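Local atomic coordinates of pterin-4-alpha-carbinolamine dehydratase MoaB2 (Mycobacterium marinum, PDB entry 3RFQ), a protein that probably binds a molybdopterin-type pterin as part of molybdenum cofactor biosynthesis. Residues C[80-85]-C[112-117]; C[31-36]-C[56-61]. All blocks are in the same frame, centred on the assembly; numbering follows the deposited sequence.

Interaction 1. Residues C[80-85]-C[112-117]; sequences NALNTA and REILDR
Ile-114 of helix 107-114 meets Leu-82 and Asn-83 of helix 75-87 with its two branches, and its CA lies 7.1 Å from that of Asn-83. The longer branch faces Leu-82: Ile-114 CG1 is 4.1 Å from Leu-82 CD1, Ile-114 CD1 is 4.1 Å from Leu-82 CB, and the two side chains cross at about a right angle. The shorter branch goes to the amide, where Ile-114 CG2 stands 3.1 Å from Asn-83 OD1 and 3.8 Å from Asn-83 ND2, a carbon-oxygen contact and not a hydrogen bond; these two side chains run past each other in opposite directions. A chi1 of 61° turns CG1 of Ile-114 to Leu-82, while CG2, anti to the carbonyl carbon, meets the amide. Further out, Leu-82 rests on Val-93 of strand 92-96, and Arg-79 from the same helix as Leu-82 also touches Ile-114. The carbonyl oxygen of Ile-114 is hydrogen-bonded to Ser-148 OG, and just beyond, the backbones of Asp-116 and Arg-117 both pair with Val-147, forming a classic beta bulge. With 139 Å² buried in all and a methyl against an amide oxygen at its outer side, the contact is a small van der Waals junction between two helices, apolar at Leu-82 and polar at its margin.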
loop_
_atom_site.group_PDB
_atom_site.type_symbol
_atom_site.label_atom_id
_atom_site.label_comp_id
_atom_site.label_asym_id
_atom_site.label_seq_id
_atom_site.Cartn_x
_atom_site.Cartn_y
_atom_site.Cartn_z
ATOM N N ASN C 80 -12.347 -32.791 5.875
ATOM C CA ASN C 80 -11.913 -33.805 6.838
ATOM C C ASN C 80 -10.491 -33.591 7.347
ATOM O O ASN C 80 -10.233 -33.814 8.528
ATOM C CB ASN C 80 -12.059 -35.221 6.277
ATOM C CG ASN C 80 -13.509 -35.682 6.220
ATOM O OD1 ASN C 80 -14.440 -34.906 6.484
ATOM N ND2 ASN C 80 -13.713 -36.960 5.867
ATOM N N ALA C 81 -9.570 -33.196 6.470
ATOM C CA ALA C 81 -8.201 -32.949 6.901
ATOM C C ALA C 81 -8.153 -31.781 7.899
ATOM O O ALA C 81 -7.413 -31.827 8.884
ATOM C CB ALA C 81 -7.300 -32.675 5.709
ATOM N N LEU C 82 -8.956 -30.749 7.651
ATOM C CA LEU C 82 -8.976 -29.589 8.528
ATOM C C LEU C 82 -9.602 -29.888 9.868
ATOM O O LEU C 82 -9.084 -29.419 10.892
ATOM C CB LEU C 82 -9.678 -28.390 7.886
ATOM C CG LEU C 82 -9.108 -27.883 6.563
ATOM C CD1 LEU C 82 -10.114 -26.918 5.924
ATOM C CD2 LEU C 82 -7.738 -27.244 6.773
ATOM N N ASN C 83 -10.704 -30.644 9.871
ATOM C CA ASN C 83 -11.411 -30.994 11.103
ATOM C C ASN C 83 -10.520 -31.828 12.030
ATOM O O ASN C 83 -10.480 -31.606 13.247
ATOM C CB ASN C 83 -12.712 -31.750 10.813
ATOM C CG ASN C 83 -13.920 -30.818 10.554
ATOM O OD1 ASN C 83 -13.967 -29.673 11.025
ATOM N ND2 ASN C 83 -14.920 -31.335 9.830
ATOM N N THR C 84 -9.807 -32.787 11.444
ATOM C CA THR C 84 -8.870 -33.633 12.178
ATOM C C THR C 84 -7.806 -32.768 12.872
ATOM O O THR C 84 -7.543 -32.952 14.070
ATOM C CB THR C 84 -8.224 -34.675 11.231
ATOM O OG1 THR C 84 -9.254 -35.535 10.751
ATOM C CG2 THR C 84 -7.173 -35.518 11.939
ATOM N N ALA C 85 -7.230 -31.812 12.140
ATOM C CA ALA C 85 -6.246 -30.901 12.738
ATOM C C ALA C 85 -6.847 -30.073 13.879
ATOM O O ALA C 85 -6.241 -29.943 14.949
ATOM C CB ALA C 85 -5.614 -30.011 11.699
ATOM N N ARG C 112 -14.625 -22.506 4.730
ATOM C CA ARG C 112 -15.691 -21.679 5.313
ATOM C C ARG C 112 -16.573 -22.459 6.289
ATOM O O ARG C 112 -16.983 -21.922 7.313
ATOM C CB ARG C 112 -16.581 -21.091 4.205
ATOM C CG ARG C 112 -17.488 -19.941 4.665
ATOM C CD ARG C 112 -18.174 -19.272 3.458
ATOM N NE ARG C 112 -17.234 -18.589 2.549
ATOM C CZ ARG C 112 -17.000 -18.920 1.274
ATOM N NH1 ARG C 112 -17.628 -19.943 0.700
ATOM N NH2 ARG C 112 -16.132 -18.215 0.563
ATOM N N GLU C 113 -16.852 -23.715 5.949
ATOM C CA GLU C 113 -17.733 -24.579 6.731
ATOM C C GLU C 113 -17.230 -24.872 8.130
ATOM O O GLU C 113 -18.019 -24.985 9.070
ATOM C CB GLU C 113 -17.947 -25.903 6.006
ATOM C CG GLU C 113 -19.048 -25.853 4.999
ATOM C CD GLU C 113 -20.350 -25.356 5.611
ATOM O OE1 GLU C 113 -20.922 -26.099 6.458
ATOM O OE2 GLU C 113 -20.774 -24.222 5.244
ATOM N N ILE C 114 -15.918 -25.002 8.262
ATOM C CA ILE C 114 -15.341 -25.317 9.550
ATOM C C ILE C 114 -14.901 -24.089 10.361
ATOM O O ILE C 114 -14.606 -24.247 11.537
ATOM C CB ILE C 114 -14.221 -26.370 9.442
ATOM C CG1 ILE C 114 -13.064 -25.881 8.575
ATOM C CG2 ILE C 114 -14.775 -27.623 8.831
ATOM C CD1 ILE C 114 -11.958 -25.258 9.334
ATOM N N LEU C 115 -14.869 -22.888 9.769
ATOM C CA LEU C 115 -14.477 -21.687 10.537
ATOM C C LEU C 115 -15.541 -21.212 11.536
ATOM O O LEU C 115 -16.722 -21.185 11.211
ATOM C CB LEU C 115 -14.079 -20.550 9.612
ATOM C CG LEU C 115 -12.791 -20.706 8.789
ATOM C CD1 LEU C 115 -12.597 -19.453 7.933
ATOM C CD2 LEU C 115 -11.567 -20.980 9.673
ATOM N N ASP C 116 -15.127 -20.852 12.752
ATOM C CA ASP C 116 -16.056 -20.234 13.718
ATOM C C ASP C 116 -16.170 -18.739 13.436
ATOM O O ASP C 116 -17.250 -18.148 13.542
ATOM C CB ASP C 116 -15.628 -20.468 15.184
ATOM C CG ASP C 116 -15.724 -21.930 15.607
ATOM O OD1 ASP C 116 -16.610 -22.656 15.098
ATOM O OD2 ASP C 116 -14.910 -22.365 16.465
ATOM N N ARG C 117 -15.040 -18.123 13.103
ATOM C CA ARG C 117 -15.053 -16.746 12.661
ATOM C C ARG C 117 -13.878 -16.445 11.728
ATOM O O ARG C 117 -12.854 -17.132 11.741
ATOM C CB ARG C 117 -15.119 -15.786 13.864
ATOM C CG ARG C 117 -13.954 -15.856 14.816
ATOM C CD ARG C 117 -14.423 -15.570 16.238
ATOM N NE ARG C 117 -13.315 -15.803 17.165
ATOM C CZ ARG C 117 -13.085 -16.945 17.829
ATOM N NH1 ARG C 117 -13.909 -17.988 17.699
ATOM N NH2 ARG C 117 -12.031 -17.040 18.637
#

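Interaction 2. Residues C[31-36]-C[56-61]; sequences GRALVV and ELLTEA
Leu-58 of helix 51-60 points its CB at strand 31-38 and reaches Ala-33 and Val-35, two residues whose side chains lie on the same face of that strand. From CB the chain runs to CG, which a chi1 of -78° places anti to the carbonyl carbon; chi2 of 173° puts CD1 anti to CA, at the far end of the chain, with CD2 branching off beside it. CB and CG are the stem; the touching is done by the two methyls. CD1 does most of the work: it lies 3.7 Å from Ala-33 CB and also 3.7 Å from Val-35 CG2, spanning two alternate strand positions. CD2 has one neighbour there, Ala-33 CB at 4.1 Å. On the strand side, Val-35 gives CG2, and its side chain meets that of Leu-58 at a slant. The nearest CA pair, Ala-33 and Leu-58, is 7.3 Å apart, and the 118 Å² buried comes from three residues that are all buried in the assembly, so this is a purely apolar core contact. Around it, Leu-58 also touches Val-65 and Leu-92 on the strands flanking 31-38, and Met-167 of helix 160-180. The outward side of helix 51-60 serves the assembly: Glu-60 forms salt bridges with Arg-160 and Arg-164, and Glu-56 also with Arg-164, of a neighbouring subunit. The contact thus packs the helix of a beta-alpha-beta crossover, 31-38 to 63-71, on its first strand, with Leu-58 reaching three parallel strands beside helix 160-180.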
loop_
_atom_site.group_PDB
_atom_site.type_symbol
_atom_site.label_atom_id
_atom_site.label_comp_id
_atom_site.label_asym_id
_atom_site.label_seq_id
_atom_site.Cartn_x
_atom_site.Cartn_y
_atom_site.Cartn_z
ATOM N N GLY C 31 3.998 -22.369 18.547
ATOM C CA GLY C 31 3.000 -23.445 18.723
ATOM C C GLY C 31 3.195 -24.581 17.730
ATOM O O GLY C 31 4.253 -24.697 17.124
ATOM N N ARG C 32 2.184 -25.427 17.592
ATOM C CA ARG C 32 2.213 -26.547 16.664
ATOM C C ARG C 32 1.557 -26.139 15.336
ATOM O O ARG C 32 0.515 -25.469 15.328
ATOM C CB ARG C 32 1.416 -27.735 17.226
ATOM C CG ARG C 32 2.070 -28.557 18.348
ATOM C CD ARG C 32 1.030 -29.554 18.950
ATOM N NE ARG C 32 0.469 -30.471 17.947
ATOM C CZ ARG C 32 -0.681 -31.131 18.077
ATOM N NH1 ARG C 32 -1.104 -31.930 17.104
ATOM N NH2 ARG C 32 -1.429 -31.005 19.165
ATOM N N ALA C 33 2.145 -26.558 14.217
ATOM C CA ALA C 33 1.488 -26.366 12.919
ATOM C C ALA C 33 1.294 -27.641 12.100
ATOM O O ALA C 33 1.995 -28.651 12.303
ATOM C CB ALA C 33 2.197 -25.283 12.098
ATOM N N LEU C 34 0.354 -27.575 11.165
ATOM C CA LEU C 34 0.154 -28.630 10.169
ATOM C C LEU C 34 0.041 -27.975 8.801
ATOM O O LEU C 34 -0.569 -26.913 8.671
ATOM C CB LEU C 34 -1.142 -29.407 10.453
ATOM C CG LEU C 34 -1.458 -30.568 9.490
ATOM C CD1 LEU C 34 -0.648 -31.806 9.869
ATOM C CD2 LEU C 34 -2.961 -30.920 9.474
ATOM N N VAL C 35 0.635 -28.612 7.800
ATOM C CA VAL C 35 0.514 -28.180 6.408
ATOM C C VAL C 35 -0.460 -29.103 5.671
ATOM O O VAL C 35 -0.373 -30.313 5.789
ATOM C CB VAL C 35 1.867 -28.270 5.676
ATOM C CG1 VAL C 35 1.747 -27.731 4.243
ATOM C CG2 VAL C 35 2.982 -27.532 6.483
ATOM N N VAL C 36 -1.405 -28.521 4.944
ATOM C CA VAL C 36 -2.334 -29.288 4.113
ATOM C C VAL C 36 -2.087 -28.904 2.663
ATOM O O VAL C 36 -2.351 -27.773 2.286
ATOM C CB VAL C 36 -3.814 -29.019 4.492
ATOM C CG1 VAL C 36 -4.775 -29.779 3.543
ATOM C CG2 VAL C 36 -4.052 -29.416 5.916
ATOM N N GLU C 56 9.643 -25.773 6.182
ATOM C CA GLU C 56 10.815 -24.947 6.411
ATOM C C GLU C 56 10.460 -23.553 6.931
ATOM O O GLU C 56 11.060 -23.082 7.899
ATOM C CB GLU C 56 11.656 -24.830 5.129
ATOM C CG GLU C 56 12.897 -23.951 5.281
ATOM C CD GLU C 56 13.437 -23.396 3.938
ATOM O OE1 GLU C 56 13.004 -23.830 2.850
ATOM O OE2 GLU C 56 14.334 -22.539 3.971
ATOM N N LEU C 57 9.492 -22.908 6.287
ATOM C CA LEU C 57 9.054 -21.553 6.645
ATOM C C LEU C 57 8.311 -21.504 7.989
ATOM O O LEU C 57 8.530 -20.593 8.785
ATOM C CB LEU C 57 8.199 -20.944 5.517
ATOM C CG LEU C 57 8.928 -20.854 4.158
ATOM C CD1 LEU C 57 7.983 -20.408 3.018
ATOM C CD2 LEU C 57 10.123 -19.913 4.207
ATOM N N LEU C 58 7.445 -22.482 8.245
ATOM C CA LEU C 58 6.797 -22.592 9.547
ATOM C C LEU C 58 7.841 -22.778 10.677
ATOM O O LEU C 58 7.789 -22.097 11.694
ATOM C CB LEU C 58 5.805 -23.748 9.539
ATOM C CG LEU C 58 4.454 -23.490 8.849
ATOM C CD1 LEU C 58 3.665 -24.773 8.792
ATOM C CD2 LEU C 58 3.659 -22.428 9.588
ATOM N N THR C 59 8.810 -23.664 10.463
ATOM C CA THR C 59 9.812 -23.957 11.466
ATOM C C THR C 59 10.679 -22.730 11.766
ATOM O O THR C 59 11.071 -22.488 12.910
ATOM C CB THR C 59 10.676 -25.101 10.989
ATOM O OG1 THR C 59 9.846 -26.254 10.776
ATOM C CG2 THR C 59 11.815 -25.429 12.011
ATOM N N GLU C 60 10.972 -21.948 10.732
ATOM C CA GLU C 60 11.802 -20.753 10.865
ATOM C C GLU C 60 11.070 -19.650 11.651
ATOM O O GLU C 60 11.680 -18.884 12.381
ATOM C CB GLU C 60 12.218 -20.295 9.461
ATOM C CG GLU C 60 13.059 -19.035 9.397
ATOM C CD GLU C 60 13.339 -18.635 7.935
ATOM O OE1 GLU C 60 14.243 -19.253 7.332
ATOM O OE2 GLU C 60 12.663 -17.716 7.401
ATOM N N ALA C 61 9.751 -19.596 11.492
ATOM C CA ALA C 61 8.893 -18.706 12.270
ATOM C C ALA C 61 8.609 -19.201 13.718
ATOM O O ALA C 61 7.870 -18.562 14.443
ATOM C CB ALA C 61 7.588 -18.509 11.522
#

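Overall arrangement
From the N terminus, strand 31-38 enters first, and interaction 2 closes when helix 51-60 returns to pack on it, with 19 residues between the two segments. The chain then adds strand 63-71 alongside 31-38 and passes into helix 75-87, where interaction 1 opens; it closes after strand 92-96, on helix 107-114, with 26 residues between its segments. The two loops therefore follow in series, neither nested nor crossed, with centres about 18 Å apart. They meet through the sheet: Ala-85 CB lies 3.6 Å from Leu-34 CD2, and Leu-34 points away from helix 51-60. Interaction 2 thus ties a helix to one sheet face, while interaction 1 joins helix 75-87, which packs on the other face, to helix 107-114.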